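Local coordinates for protein alpha-galacturonidase (Bacillus subtilis, PDB 3FEF) that hydrolyses alpha-1,4-linked galacturonides such as digalacturonate, releasing alpha-D-galacturonate, with NAD+ and a manganese ion as cofactors, at residues I8-G13 and G17-L22; A76-I81 and N330-L335; D4-A9 and G59-E64; P124-I129 and N144-M149. One frame throughout, in Å; residues are numbered along the deposited sequence.

Contact 1 (I8-G13 and G17-L22); sequences IAYIGG and GWARSL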
loop_
_atom_site.group_PDB
_atom_site.type_symbol
_atom_site.label_atom_id
_atom_site.label_comp_id
_atom_site.label_asym_id
_atom_site.label_seq_id
_atom_site.Cartn_x
_atom_site.Cartn_y
_atom_site.Cartn_z
ATOM N N ILE A 8 32.224 -10.353 19.129
ATOM C CA ILE A 8 31.057 -9.661 19.625
ATOM C C ILE A 8 31.467 -8.309 20.211
ATOM O O ILE A 8 32.366 -8.223 21.052
ATOM C CB ILE A 8 30.377 -10.496 20.709
ATOM C CG1 ILE A 8 29.888 -11.831 20.140
ATOM C CG2 ILE A 8 29.208 -9.733 21.331
ATOM C CD1 ILE A 8 29.410 -12.822 21.234
ATOM N N ALA A 9 30.839 -7.244 19.736
ATOM C CA ALA A 9 31.024 -5.946 20.350
ATOM C C ALA A 9 29.876 -5.767 21.330
ATOM O O ALA A 9 28.719 -6.016 20.998
ATOM C CB ALA A 9 31.016 -4.862 19.312
ATOM N N TYR A 10 30.192 -5.364 22.549
ATOM C CA TYR A 10 29.155 -5.175 23.548
ATOM C C TYR A 10 29.106 -3.730 24.013
ATOM O O TYR A 10 30.000 -3.288 24.725
ATOM C CB TYR A 10 29.394 -6.068 24.753
ATOM C CG TYR A 10 28.136 -6.241 25.538
ATOM C CD1 TYR A 10 27.466 -7.441 25.533
ATOM C CD2 TYR A 10 27.569 -5.175 26.216
ATOM C CE1 TYR A 10 26.290 -7.603 26.221
ATOM C CE2 TYR A 10 26.393 -5.327 26.908
ATOM C CZ TYR A 10 25.755 -6.548 26.898
ATOM O OH TYR A 10 24.583 -6.718 27.576
ATOM N N ILE A 11 28.054 -3.009 23.619
ATOM C CA ILE A 11 27.854 -1.625 24.024
ATOM C C ILE A 11 26.967 -1.553 25.268
ATOM O O ILE A 11 25.792 -1.935 25.249
ATOM C CB ILE A 11 27.250 -0.794 22.883
ATOM C CG1 ILE A 11 28.120 -0.919 21.638
ATOM C CG2 ILE A 11 27.101 0.658 23.314
ATOM C CD1 ILE A 11 27.510 -0.336 20.396
ATOM N N GLY A 12 27.555 -1.066 26.358
ATOM C CA GLY A 12 26.951 -1.109 27.671
ATOM C C GLY A 12 27.638 -2.236 28.410
ATOM O O GLY A 12 27.062 -2.843 29.334
ATOM N N GLY A 13 28.882 -2.507 28.003
ATOM C CA GLY A 13 29.667 -3.637 28.524
ATOM C C GLY A 13 29.990 -3.646 30.015
ATOM O O GLY A 13 30.644 -4.575 30.516
ATOM N N GLY A 17 23.275 -6.604 34.142
ATOM C CA GLY A 17 22.062 -7.385 33.816
ATOM C C GLY A 17 22.262 -8.235 32.561
ATOM O O GLY A 17 22.711 -9.391 32.632
ATOM N N TRP A 18 21.952 -7.657 31.403
ATOM C CA TRP A 18 22.169 -8.331 30.115
ATOM C C TRP A 18 23.580 -8.870 29.867
ATOM O O TRP A 18 23.721 -9.983 29.385
ATOM C CB TRP A 18 21.725 -7.433 28.947
ATOM C CG TRP A 18 20.251 -7.162 29.004
ATOM C CD1 TRP A 18 19.638 -6.006 29.399
ATOM C CD2 TRP A 18 19.208 -8.095 28.707
ATOM N NE1 TRP A 18 18.269 -6.160 29.337
ATOM C CE2 TRP A 18 17.984 -7.433 28.916
ATOM C CE3 TRP A 18 19.193 -9.417 28.251
ATOM C CZ2 TRP A 18 16.752 -8.056 28.692
ATOM C CZ3 TRP A 18 17.977 -10.037 28.037
ATOM C CH2 TRP A 18 16.770 -9.358 28.259
ATOM N N ALA A 19 24.622 -8.096 30.156
ATOM C CA ALA A 19 25.991 -8.601 29.920
ATOM C C ALA A 19 26.281 -9.913 30.674
ATOM O O ALA A 19 26.869 -10.834 30.123
ATOM C CB ALA A 19 27.053 -7.532 30.255
ATOM N N ARG A 20 25.856 -9.983 31.928
ATOM C CA ARG A 20 26.039 -11.172 32.769
ATOM C C ARG A 20 25.295 -12.379 32.205
ATOM O O ARG A 20 25.851 -13.471 32.073
ATOM C CB ARG A 20 25.530 -10.907 34.190
ATOM C CG ARG A 20 26.357 -9.927 34.967
ATOM C CD ARG A 20 27.777 -10.425 35.127
ATOM N NE ARG A 20 28.634 -9.316 35.506
ATOM C CZ ARG A 20 28.696 -8.826 36.736
ATOM N NH1 ARG A 20 27.965 -9.382 37.694
ATOM N NH2 ARG A 20 29.487 -7.785 37.005
ATOM N N SER A 21 24.032 -12.168 31.876
ATOM C CA SER A 21 23.222 -13.198 31.257
ATOM C C SER A 21 23.853 -13.690 29.945
ATOM O O SER A 21 23.937 -14.890 29.686
ATOM C CB SER A 21 21.806 -12.677 31.034
ATOM O OG SER A 21 21.411 -12.927 29.697
ATOM N N LEU A 22 24.327 -12.763 29.127
ATOM C CA LEU A 22 25.060 -13.148 27.934
ATOM C C LEU A 22 26.284 -14.010 28.292
ATOM O O LEU A 22 26.561 -15.016 27.646
ATOM C CB LEU A 22 25.494 -11.904 27.155
ATOM C CG LEU A 22 26.587 -12.132 26.115
ATOM C CD1 LEU A 22 26.015 -12.813 24.877
ATOM C CD2 LEU A 22 27.306 -10.820 25.761
#
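The opening beta-alpha-beta unit of the Rossmann fold brings Tyr-10, from strand 6-11, against Trp-18, Ala-19 and Leu-22 in the first turns of helix 18-28. CG of Tyr-10 stands anti to the backbone N (chi1 -160°), which sends the phenol out from the strand toward the helix start. Its hydroxyl ends beside the backbone: Tyr-10 OH is 2.9 Å from Ala-19 N, but the angle is too poor for a hydrogen bond, and that N-H is taken by Ser-15 OG. Tyr-10 OH also lies 3.2 Å from Trp-18 CB, the two side chains crossing at about a right angle. Off-centre over the ring sits the methyl of Ala-19, a CH-pi contact with CB 4.2 Å from the centroid of the Tyr-10 ring. Leu-22 comes in at the ring's edge, its CD2 3.4 Å from Tyr-10 CD1. Between strand and helix runs the glycine-rich loop of the dinucleotide-binding fold, entered by a type II turn from Tyr-10 to Gly-13; both segments belong to the region that probably binds NAD+. With a valine in place of Tyr-10, a gap would probably open between the strand and Ala-19 and Leu-22, leaving both without the ring they pack on. Trp-18 turns its indole away from Tyr-10, stacks on Tyr-145 and meets the ring of His-170, the probable proton donor.

Contact 2 (A76-I81 and N330-L335); sequences ADIVII and NIIAAL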
loop_
_atom_site.group_PDB
_atom_site.type_symbol
_atom_site.label_atom_id
_atom_site.label_comp_id
_atom_site.label_asym_id
_atom_site.label_seq_id
_atom_site.Cartn_x
_atom_site.Cartn_y
_atom_site.Cartn_z
ATOM N N ALA A 76 33.631 -6.471 14.102
ATOM C CA ALA A 76 32.614 -7.153 14.908
ATOM C C ALA A 76 31.616 -7.927 14.036
ATOM O O ALA A 76 31.205 -7.434 12.997
ATOM C CB ALA A 76 31.885 -6.152 15.789
ATOM N N ASP A 77 31.239 -9.133 14.459
ATOM C CA ASP A 77 30.227 -9.926 13.752
ATOM C C ASP A 77 28.846 -9.661 14.340
ATOM O O ASP A 77 27.829 -9.678 13.639
ATOM C CB ASP A 77 30.539 -11.428 13.869
ATOM C CG ASP A 77 31.917 -11.780 13.340
ATOM O OD1 ASP A 77 32.147 -11.593 12.131
ATOM O OD2 ASP A 77 32.772 -12.233 14.126
ATOM N N ILE A 78 28.826 -9.401 15.640
ATOM C CA ILE A 78 27.597 -9.176 16.366
ATOM C C ILE A 78 27.806 -7.931 17.211
ATOM O O ILE A 78 28.907 -7.722 17.728
ATOM C CB ILE A 78 27.289 -10.366 17.300
ATOM C CG1 ILE A 78 27.162 -11.666 16.487
ATOM C CG2 ILE A 78 26.060 -10.096 18.131
ATOM C CD1 ILE A 78 25.987 -11.699 15.516
ATOM N N VAL A 79 26.767 -7.098 17.307
ATOM C CA VAL A 79 26.758 -5.926 18.203
ATOM C C VAL A 79 25.555 -6.020 19.131
ATOM O O VAL A 79 24.401 -6.072 18.685
ATOM C CB VAL A 79 26.733 -4.569 17.431
ATOM C CG1 VAL A 79 26.833 -3.407 18.392
ATOM C CG2 VAL A 79 27.893 -4.498 16.443
ATOM N N ILE A 80 25.831 -6.073 20.427
ATOM C CA ILE A 80 24.793 -6.111 21.425
ATOM C C ILE A 80 24.761 -4.757 22.106
ATOM O O ILE A 80 25.811 -4.186 22.431
ATOM C CB ILE A 80 25.107 -7.183 22.468
ATOM C CG1 ILE A 80 25.198 -8.554 21.785
ATOM C CG2 ILE A 80 24.082 -7.150 23.613
ATOM C CD1 ILE A 80 25.677 -9.610 22.709
ATOM N N ILE A 81 23.555 -4.234 22.308
ATOM C CA ILE A 81 23.392 -2.947 22.961
ATOM C C ILE A 81 22.480 -3.079 24.164
ATOM O O ILE A 81 21.301 -3.465 24.047
ATOM C CB ILE A 81 22.784 -1.879 22.027
ATOM C CG1 ILE A 81 23.522 -1.865 20.688
ATOM C CG2 ILE A 81 22.807 -0.503 22.719
ATOM C CD1 ILE A 81 22.807 -1.025 19.606
ATOM N N ASN A 330 21.439 -18.081 21.546
ATOM C CA ASN A 330 20.782 -18.931 20.577
ATOM C C ASN A 330 20.581 -18.183 19.258
ATOM O O ASN A 330 20.764 -18.744 18.179
ATOM C CB ASN A 330 19.427 -19.394 21.107
ATOM C CG ASN A 330 19.558 -20.444 22.202
ATOM O OD1 ASN A 330 20.612 -21.061 22.364
ATOM N ND2 ASN A 330 18.481 -20.658 22.955
ATOM N N ILE A 331 20.219 -16.906 19.358
ATOM C CA ILE A 331 19.964 -16.092 18.194
ATOM C C ILE A 331 21.266 -15.834 17.469
ATOM O O ILE A 331 21.318 -15.878 16.241
ATOM C CB ILE A 331 19.298 -14.741 18.557
ATOM C CG1 ILE A 331 17.859 -14.954 19.046
ATOM C CG2 ILE A 331 19.293 -13.808 17.346
ATOM C CD1 ILE A 331 17.162 -13.643 19.423
ATOM N N ILE A 332 22.327 -15.577 18.223
ATOM C CA ILE A 332 23.633 -15.376 17.600
ATOM C C ILE A 332 24.068 -16.654 16.864
ATOM O O ILE A 332 24.499 -16.614 15.705
ATOM C CB ILE A 332 24.691 -14.983 18.649
ATOM C CG1 ILE A 332 24.381 -13.597 19.213
ATOM C CG2 ILE A 332 26.105 -15.058 18.057
ATOM C CD1 ILE A 332 25.180 -13.248 20.503
ATOM N N ALA A 333 23.952 -17.800 17.528
ATOM C CA ALA A 333 24.282 -19.069 16.862
ATOM C C ALA A 333 23.486 -19.245 15.556
ATOM O O ALA A 333 24.023 -19.685 14.545
ATOM C CB ALA A 333 24.047 -20.253 17.792
ATOM N N ALA A 334 22.201 -18.901 15.583
ATOM C CA ALA A 334 21.373 -19.078 14.389
ATOM C C ALA A 334 21.873 -18.122 13.302
ATOM O O ALA A 334 21.918 -18.461 12.123
ATOM C CB ALA A 334 19.915 -18.811 14.708
ATOM N N LEU A 335 22.266 -16.923 13.703
ATOM C CA LEU A 335 22.729 -15.944 12.730
ATOM C C LEU A 335 24.019 -16.395 12.081
ATOM O O LEU A 335 24.306 -16.013 10.958
ATOM C CB LEU A 335 22.873 -14.561 13.367
ATOM C CG LEU A 335 21.517 -13.878 13.588
ATOM C CD1 LEU A 335 21.677 -12.636 14.433
ATOM C CD2 LEU A 335 20.873 -13.536 12.243
#
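Strand 78-81 and helix 328-335 approach most closely at Ile-78 and Ile-332, whose CA atoms are 7.5 Å apart, with side chains of both filling the space between. The two isoleucines meet branch to branch and cross at a slant. CG1 of Ile-78 touches CG2 of Ile-332 at 3.9 Å, while CG2 of Ile-78 lies 4.0 Å from CG1 of Ile-332 and as far from its CD1, so that each gamma branch faces the other kind of branch in its partner. In Ile-332 the outer arm is extended (chi2 166°), which lets its CD1 approach Ile-80 CD1 (4.3 Å, a looser contact) as well as Ile-78. All three residues are buried and the join is purely apolar, made by aliphatic carbons alone. It links the nucleotide-binding domain to a helix of the C-terminal family 4 domain, across almost 250 residues of chain. Further along the Rossmann sheet Ile-332 also rests on Ile-143, and Leu-335 on Trp-141, both of strand 141-144. Elsewhere on the same helix, Ile-331, Ala-334 and Leu-335 pack against Ile-368 of strand 361-369, leaving the helix wedged between two sheets.

Contact 3 (D4-A9 and G59-E64); sequences DQIKIA and GRWRYE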
loop_
_atom_site.group_PDB
_atom_site.type_symbol
_atom_site.label_atom_id
_atom_site.label_comp_id
_atom_site.label_asym_id
_atom_site.label_seq_id
_atom_site.Cartn_x
_atom_site.Cartn_y
_atom_site.Cartn_z
ATOM N N ASP A 4 34.907 -20.757 15.295
ATOM C CA ASP A 4 35.852 -20.036 16.125
ATOM C C ASP A 4 36.049 -18.614 15.621
ATOM O O ASP A 4 35.556 -18.255 14.560
ATOM C CB ASP A 4 37.205 -20.760 16.112
ATOM C CG ASP A 4 37.110 -22.198 16.601
ATOM O OD1 ASP A 4 36.144 -22.532 17.327
ATOM O OD2 ASP A 4 38.008 -22.999 16.261
ATOM N N GLN A 5 36.771 -17.813 16.397
ATOM C CA GLN A 5 37.145 -16.455 15.997
ATOM C C GLN A 5 35.981 -15.480 15.752
ATOM O O GLN A 5 36.134 -14.490 15.042
ATOM C CB GLN A 5 38.069 -16.515 14.789
ATOM C CG GLN A 5 39.418 -17.154 15.130
ATOM C CD GLN A 5 40.247 -17.467 13.904
ATOM O OE1 GLN A 5 39.711 -17.797 12.840
ATOM N NE2 GLN A 5 41.564 -17.375 14.045
ATOM N N ILE A 6 34.829 -15.759 16.352
ATOM C CA ILE A 6 33.694 -14.852 16.283
ATOM C C ILE A 6 33.995 -13.640 17.135
ATOM O O ILE A 6 34.663 -13.753 18.164
ATOM C CB ILE A 6 32.423 -15.520 16.837
ATOM C CG1 ILE A 6 32.075 -16.741 15.981
ATOM C CG2 ILE A 6 31.276 -14.514 16.919
ATOM C CD1 ILE A 6 32.094 -16.422 14.504
ATOM N N LYS A 7 33.501 -12.479 16.720
ATOM C CA LYS A 7 33.739 -11.275 17.499
ATOM C C LYS A 7 32.453 -10.524 17.836
ATOM O O LYS A 7 31.692 -10.126 16.955
ATOM C CB LYS A 7 34.736 -10.361 16.790
ATOM C CG LYS A 7 34.603 -8.913 17.180
ATOM C CD LYS A 7 35.787 -8.410 17.973
ATOM C CE LYS A 7 35.591 -6.965 18.401
ATOM N NZ LYS A 7 36.158 -5.952 17.459
ATOM N N ILE A 8 32.224 -10.353 19.129
ATOM C CA ILE A 8 31.057 -9.661 19.625
ATOM C C ILE A 8 31.467 -8.309 20.211
ATOM O O ILE A 8 32.366 -8.223 21.052
ATOM C CB ILE A 8 30.377 -10.496 20.709
ATOM C CG1 ILE A 8 29.888 -11.831 20.140
ATOM C CG2 ILE A 8 29.208 -9.733 21.331
ATOM C CD1 ILE A 8 29.410 -12.822 21.234
ATOM N N ALA A 9 30.839 -7.244 19.736
ATOM C CA ALA A 9 31.024 -5.946 20.350
ATOM C C ALA A 9 29.876 -5.767 21.330
ATOM O O ALA A 9 28.719 -6.016 20.998
ATOM C CB ALA A 9 31.016 -4.862 19.312
ATOM N N GLY A 59 37.497 -20.906 28.808
ATOM C CA GLY A 59 38.415 -20.066 28.046
ATOM C C GLY A 59 37.853 -19.976 26.636
ATOM O O GLY A 59 38.515 -19.536 25.702
ATOM N N ARG A 60 36.611 -20.419 26.495
ATOM C CA ARG A 60 35.889 -20.365 25.242
ATOM C C ARG A 60 35.871 -18.929 24.693
ATOM O O ARG A 60 36.116 -18.691 23.504
ATOM C CB ARG A 60 34.463 -20.866 25.496
ATOM C CG ARG A 60 33.522 -20.854 24.296
ATOM C CD ARG A 60 32.144 -21.414 24.686
ATOM N NE ARG A 60 32.191 -22.833 25.041
ATOM C CZ ARG A 60 32.937 -23.742 24.414
ATOM N NH1 ARG A 60 33.691 -23.392 23.383
ATOM N NH2 ARG A 60 32.914 -25.006 24.803
ATOM N N TRP A 61 35.584 -17.971 25.568
ATOM C CA TRP A 61 35.521 -16.583 25.158
ATOM C C TRP A 61 36.504 -15.675 25.900
ATOM O O TRP A 61 36.572 -15.688 27.111
ATOM C CB TRP A 61 34.085 -16.066 25.282
ATOM C CG TRP A 61 33.154 -16.731 24.297
ATOM C CD1 TRP A 61 32.518 -17.933 24.444
ATOM C CD2 TRP A 61 32.780 -16.233 23.011
ATOM N NE1 TRP A 61 31.768 -18.210 23.325
ATOM C CE2 TRP A 61 31.906 -17.178 22.434
ATOM C CE3 TRP A 61 33.087 -15.068 22.293
ATOM C CZ2 TRP A 61 31.340 -16.996 21.176
ATOM C CZ3 TRP A 61 32.526 -14.889 21.055
ATOM C CH2 TRP A 61 31.663 -15.848 20.503
ATOM N N ARG A 62 37.257 -14.882 25.150
ATOM C CA ARG A 62 38.161 -13.913 25.735
ATOM C C ARG A 62 37.506 -12.533 25.761
ATOM O O ARG A 62 37.046 -12.023 24.733
ATOM C CB ARG A 62 39.485 -13.879 24.970
ATOM C CG ARG A 62 40.357 -12.643 25.251
ATOM C CD ARG A 62 41.816 -13.046 25.421
ATOM N NE ARG A 62 42.725 -12.394 24.473
ATOM C CZ ARG A 62 44.042 -12.627 24.419
ATOM N NH1 ARG A 62 44.603 -13.501 25.257
ATOM N NH2 ARG A 62 44.808 -11.992 23.528
ATOM N N TYR A 63 37.454 -11.942 26.946
ATOM C CA TYR A 63 36.848 -10.643 27.129
ATOM C C TYR A 63 37.919 -9.577 27.224
ATOM O O TYR A 63 38.962 -9.807 27.805
ATOM C CB TYR A 63 36.023 -10.644 28.408
ATOM C CG TYR A 63 34.802 -11.516 28.312
ATOM C CD1 TYR A 63 34.888 -12.896 28.518
ATOM C CD2 TYR A 63 33.563 -10.970 27.988
ATOM C CE1 TYR A 63 33.768 -13.693 28.428
ATOM C CE2 TYR A 63 32.436 -11.770 27.890
ATOM C CZ TYR A 63 32.548 -13.122 28.109
ATOM O OH TYR A 63 31.429 -13.904 28.017
ATOM N N GLU A 64 37.650 -8.417 26.632
ATOM C CA GLU A 64 38.534 -7.269 26.729
ATOM C C GLU A 64 37.717 -5.971 26.872
ATOM O O GLU A 64 36.937 -5.620 25.975
ATOM C CB GLU A 64 39.436 -7.203 25.486
ATOM C CG GLU A 64 40.631 -6.260 25.624
ATOM C CD GLU A 64 41.149 -5.715 24.281
ATOM O OE1 GLU A 64 40.774 -6.246 23.204
ATOM O OE2 GLU A 64 41.933 -4.732 24.310
#
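In Trp-61 CG is anti to the carbonyl carbon (chi1 -67°) and the indole is turned across the CA-CB-CG plane (chi2 84°), which carries its six-membered ring away from strand 61-66 to Ile-6 and Ile-8 on strand 6-11. The outer arm of Ile-8 is stretched out (chi2 170°), bringing its CD1 up to the same ring. Two neighbouring carbons of the indole do the touching. CH2 of Trp-61 lies 3.8 Å from CB of Ile-6 and equally near its CG2 methyl, which sits in the ring plane at the edge. CZ3 of Trp-61 is 3.7 Å from CD1 of Ile-8, a methyl that approaches obliquely, the two side chains crossing at about a right angle. The backbone also takes a share, since Ile-6 O is 3.8 Å from Trp-61 CZ3. The far end of the indole thus fits against Ile-6 and Ile-8, which project from the same side of the strand, and the contact is mainly van der Waals packing of carbon groups, with the carbonyl oxygen of Ile-6 beside CZ3. CA of Ile-6 is 9.2 Å from CA of Trp-61, about two strand spacings, which is what the strand order requires: these strands of the parallel Rossmann sheet are not neighbours, and strand 34-39 runs between them. The tryptophan bridges that middle strand on one side of the sheet, resting on Val-36 as it does so. Leu-26 of helix 18-28 and Met-32, in the connection that follows the helix, also touch the indole, while Ile-8 continues the apolar layer to Ile-78 and Ile-80 of strand 78-81.

Contact 4 (P124-I129 and N144-M149); sequences PIFAEI and NYTNPM
Phe-126 turns the edge of its ring to Asn-144 and Thr-146, the two residues that meet it across the contact. Asn-144 OD1 lies just off the ring edge, 3.5 Å from Phe-126 CE1 and 3.7 Å from Phe-126 CZ, with ring and amide planes 67° apart. Next along the edge, Phe-126 CZ lies 3.5 Å from Thr-146 CB, and Thr-146 OG1 is in the plane of the ring. Asn-144 has CG anti to its own N (chi1 180°), and its OD1 accepts from Thr-146 N at 3.0 Å, an Asx turn in which the donor stands well above the amide plane. Asn-144 ND2 is hydrogen-bonded to Thr-153 OG1, with a weak bond to Thr-146 O besides, and the two help fix the amide's rotation; Thr-146 OG1 is bonded to Ile-83 N. A leucine at Asn-144 would probably leave Thr-146 N without its acceptor and let the turn relax before Asn-147, the probable substrate-binding residue, and the cis peptide bond to Pro-148. Helix 112-136 brings one aromatic edge against a polar turn. Since aromatic C-H edges carry slight positive charge, the edge-on approach probably suits the amide oxygen, while the hydrogen bonds that satisfy the polar atoms come from the turn and from Ile-83 and Thr-153.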
loop_
_atom_site.group_PDB
_atom_site.type_symbol
_atom_site.label_atom_id
_atom_site.label_comp_id
_atom_site.label_asym_id
_atom_site.label_seq_id
_atom_site.Cartn_x
_atom_site.Cartn_y
_atom_site.Cartn_z
ATOM N N PRO A 124 19.507 10.675 20.562
ATOM C CA PRO A 124 20.837 11.027 20.023
ATOM C C PRO A 124 21.928 10.031 20.422
ATOM O O PRO A 124 22.948 9.936 19.749
ATOM C CB PRO A 124 21.104 12.442 20.578
ATOM C CG PRO A 124 20.149 12.608 21.740
ATOM C CD PRO A 124 18.969 11.679 21.500
ATOM N N ILE A 125 21.711 9.270 21.488
ATOM C CA ILE A 125 22.640 8.190 21.826
ATOM C C ILE A 125 22.625 7.097 20.748
ATOM O O ILE A 125 23.666 6.575 20.361
ATOM C CB ILE A 125 22.327 7.588 23.209
ATOM C CG1 ILE A 125 22.454 8.664 24.292
ATOM C CG2 ILE A 125 23.264 6.423 23.513
ATOM C CD1 ILE A 125 22.217 8.142 25.710
ATOM N N PHE A 126 21.442 6.759 20.243
ATOM C CA PHE A 126 21.355 5.680 19.269
ATOM C C PHE A 126 21.694 6.144 17.852
ATOM O O PHE A 126 22.193 5.360 17.036
ATOM C CB PHE A 126 19.999 4.964 19.353
ATOM C CG PHE A 126 19.939 3.942 20.451
ATOM C CD1 PHE A 126 20.035 2.581 20.160
ATOM C CD2 PHE A 126 19.833 4.340 21.781
ATOM C CE1 PHE A 126 20.001 1.625 21.188
ATOM C CE2 PHE A 126 19.797 3.385 22.827
ATOM C CZ PHE A 126 19.884 2.033 22.526
ATOM N N ALA A 127 21.444 7.420 17.562
ATOM C CA ALA A 127 21.900 8.005 16.306
ATOM C C ALA A 127 23.413 7.868 16.215
ATOM O O ALA A 127 23.949 7.508 15.164
ATOM C CB ALA A 127 21.495 9.483 16.216
ATOM N N GLU A 128 24.098 8.153 17.323
ATOM C CA GLU A 128 25.556 8.044 17.377
ATOM C C GLU A 128 26.026 6.585 17.258
ATOM O O GLU A 128 26.990 6.285 16.563
ATOM C CB GLU A 128 26.122 8.682 18.667
ATOM C CG GLU A 128 27.649 8.505 18.789
ATOM C CD GLU A 128 28.301 9.331 19.900
ATOM O OE1 GLU A 128 27.713 9.484 21.002
ATOM O OE2 GLU A 128 29.436 9.819 19.673
ATOM N N ILE A 129 25.345 5.679 17.943
ATOM C CA ILE A 129 25.647 4.257 17.809
ATOM C C ILE A 129 25.414 3.798 16.371
ATOM O O ILE A 129 26.251 3.120 15.772
ATOM C CB ILE A 129 24.821 3.429 18.796
ATOM C CG1 ILE A 129 25.373 3.622 20.219
ATOM C CG2 ILE A 129 24.849 1.973 18.399
ATOM C CD1 ILE A 129 24.417 3.109 21.339
ATOM N N ASN A 144 19.506 -5.185 19.973
ATOM C CA ASN A 144 19.236 -4.177 20.987
ATOM C C ASN A 144 18.374 -4.705 22.136
ATOM O O ASN A 144 17.332 -5.325 21.927
ATOM C CB ASN A 144 18.575 -2.947 20.345
ATOM C CG ASN A 144 18.258 -1.862 21.358
ATOM O OD1 ASN A 144 19.066 -1.557 22.233
ATOM N ND2 ASN A 144 17.076 -1.278 21.249
ATOM N N TYR A 145 18.811 -4.422 23.356
ATOM C CA TYR A 145 18.117 -4.808 24.560
ATOM C C TYR A 145 17.618 -3.583 25.321
ATOM O O TYR A 145 16.906 -3.722 26.319
ATOM C CB TYR A 145 19.066 -5.564 25.489
ATOM C CG TYR A 145 19.343 -6.973 25.077
ATOM C CD1 TYR A 145 18.352 -7.950 25.170
ATOM C CD2 TYR A 145 20.593 -7.345 24.615
ATOM C CE1 TYR A 145 18.595 -9.252 24.799
ATOM C CE2 TYR A 145 20.855 -8.646 24.242
ATOM C CZ TYR A 145 19.842 -9.595 24.328
ATOM O OH TYR A 145 20.092 -10.893 23.977
ATOM N N THR A 146 18.011 -2.399 24.865
ATOM C CA THR A 146 17.711 -1.156 25.583
ATOM C C THR A 146 16.255 -0.688 25.409
ATOM O O THR A 146 15.689 -0.825 24.333
ATOM C CB THR A 146 18.612 -0.006 25.095
ATOM O OG1 THR A 146 19.994 -0.402 25.114
ATOM C CG2 THR A 146 18.415 1.208 25.968
ATOM N N ASN A 147 15.674 -0.127 26.469
ATOM C CA ASN A 147 14.368 0.518 26.418
ATOM C C ASN A 147 14.514 2.045 26.382
ATOM O O ASN A 147 15.458 2.584 26.970
ATOM C CB ASN A 147 13.565 0.121 27.648
ATOM C CG ASN A 147 13.212 -1.345 27.651
ATOM O OD1 ASN A 147 12.800 -1.891 26.633
ATOM N ND2 ASN A 147 13.371 -1.993 28.787
ATOM N N PRO A 148 13.569 2.759 25.739
ATOM C CA PRO A 148 12.318 2.316 25.085
ATOM C C PRO A 148 12.594 1.648 23.740
ATOM O O PRO A 148 13.107 2.275 22.811
ATOM C CB PRO A 148 11.538 3.613 24.887
ATOM C CG PRO A 148 12.579 4.674 24.810
ATOM C CD PRO A 148 13.717 4.225 25.707
HETATM N N MSE A 149 12.244 0.374 23.667
HETATM C CA MSE A 149 12.665 -0.522 22.596
HETATM C C MSE A 149 12.293 -0.030 21.191
HETATM O O MSE A 149 13.129 0.007 20.298
HETATM C CB MSE A 149 12.012 -1.867 22.824
HETATM C CG MSE A 149 12.177 -2.787 21.654
HETATM SE SE MSE A 149 13.681 -3.916 22.022
HETATM C CE MSE A 149 12.803 -5.256 23.024
#

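All four contacts are formed by largely buried residues, but their distance from the centre of the chain differs: the centre of contact 4 lies about 12 Å from it and that of contact 3 about 25 Å, with exposed residues flanking the latter. Contacts 1 and 3 share strand 6-11, and contact 2 uses its sheet neighbour, strand 78-81, bonded to it through Ala-9 N and Ile-78 O. Contact 2 alone reaches the C-terminal domain. Contact 2 is purely aliphatic and contact 3 almost wholly apolar, within or beside the sheet; contacts 1 and 4, where strands give way to loops near the active site, mix aromatic rings with polar groups. Ile-11 packs on Ile-129 between those two.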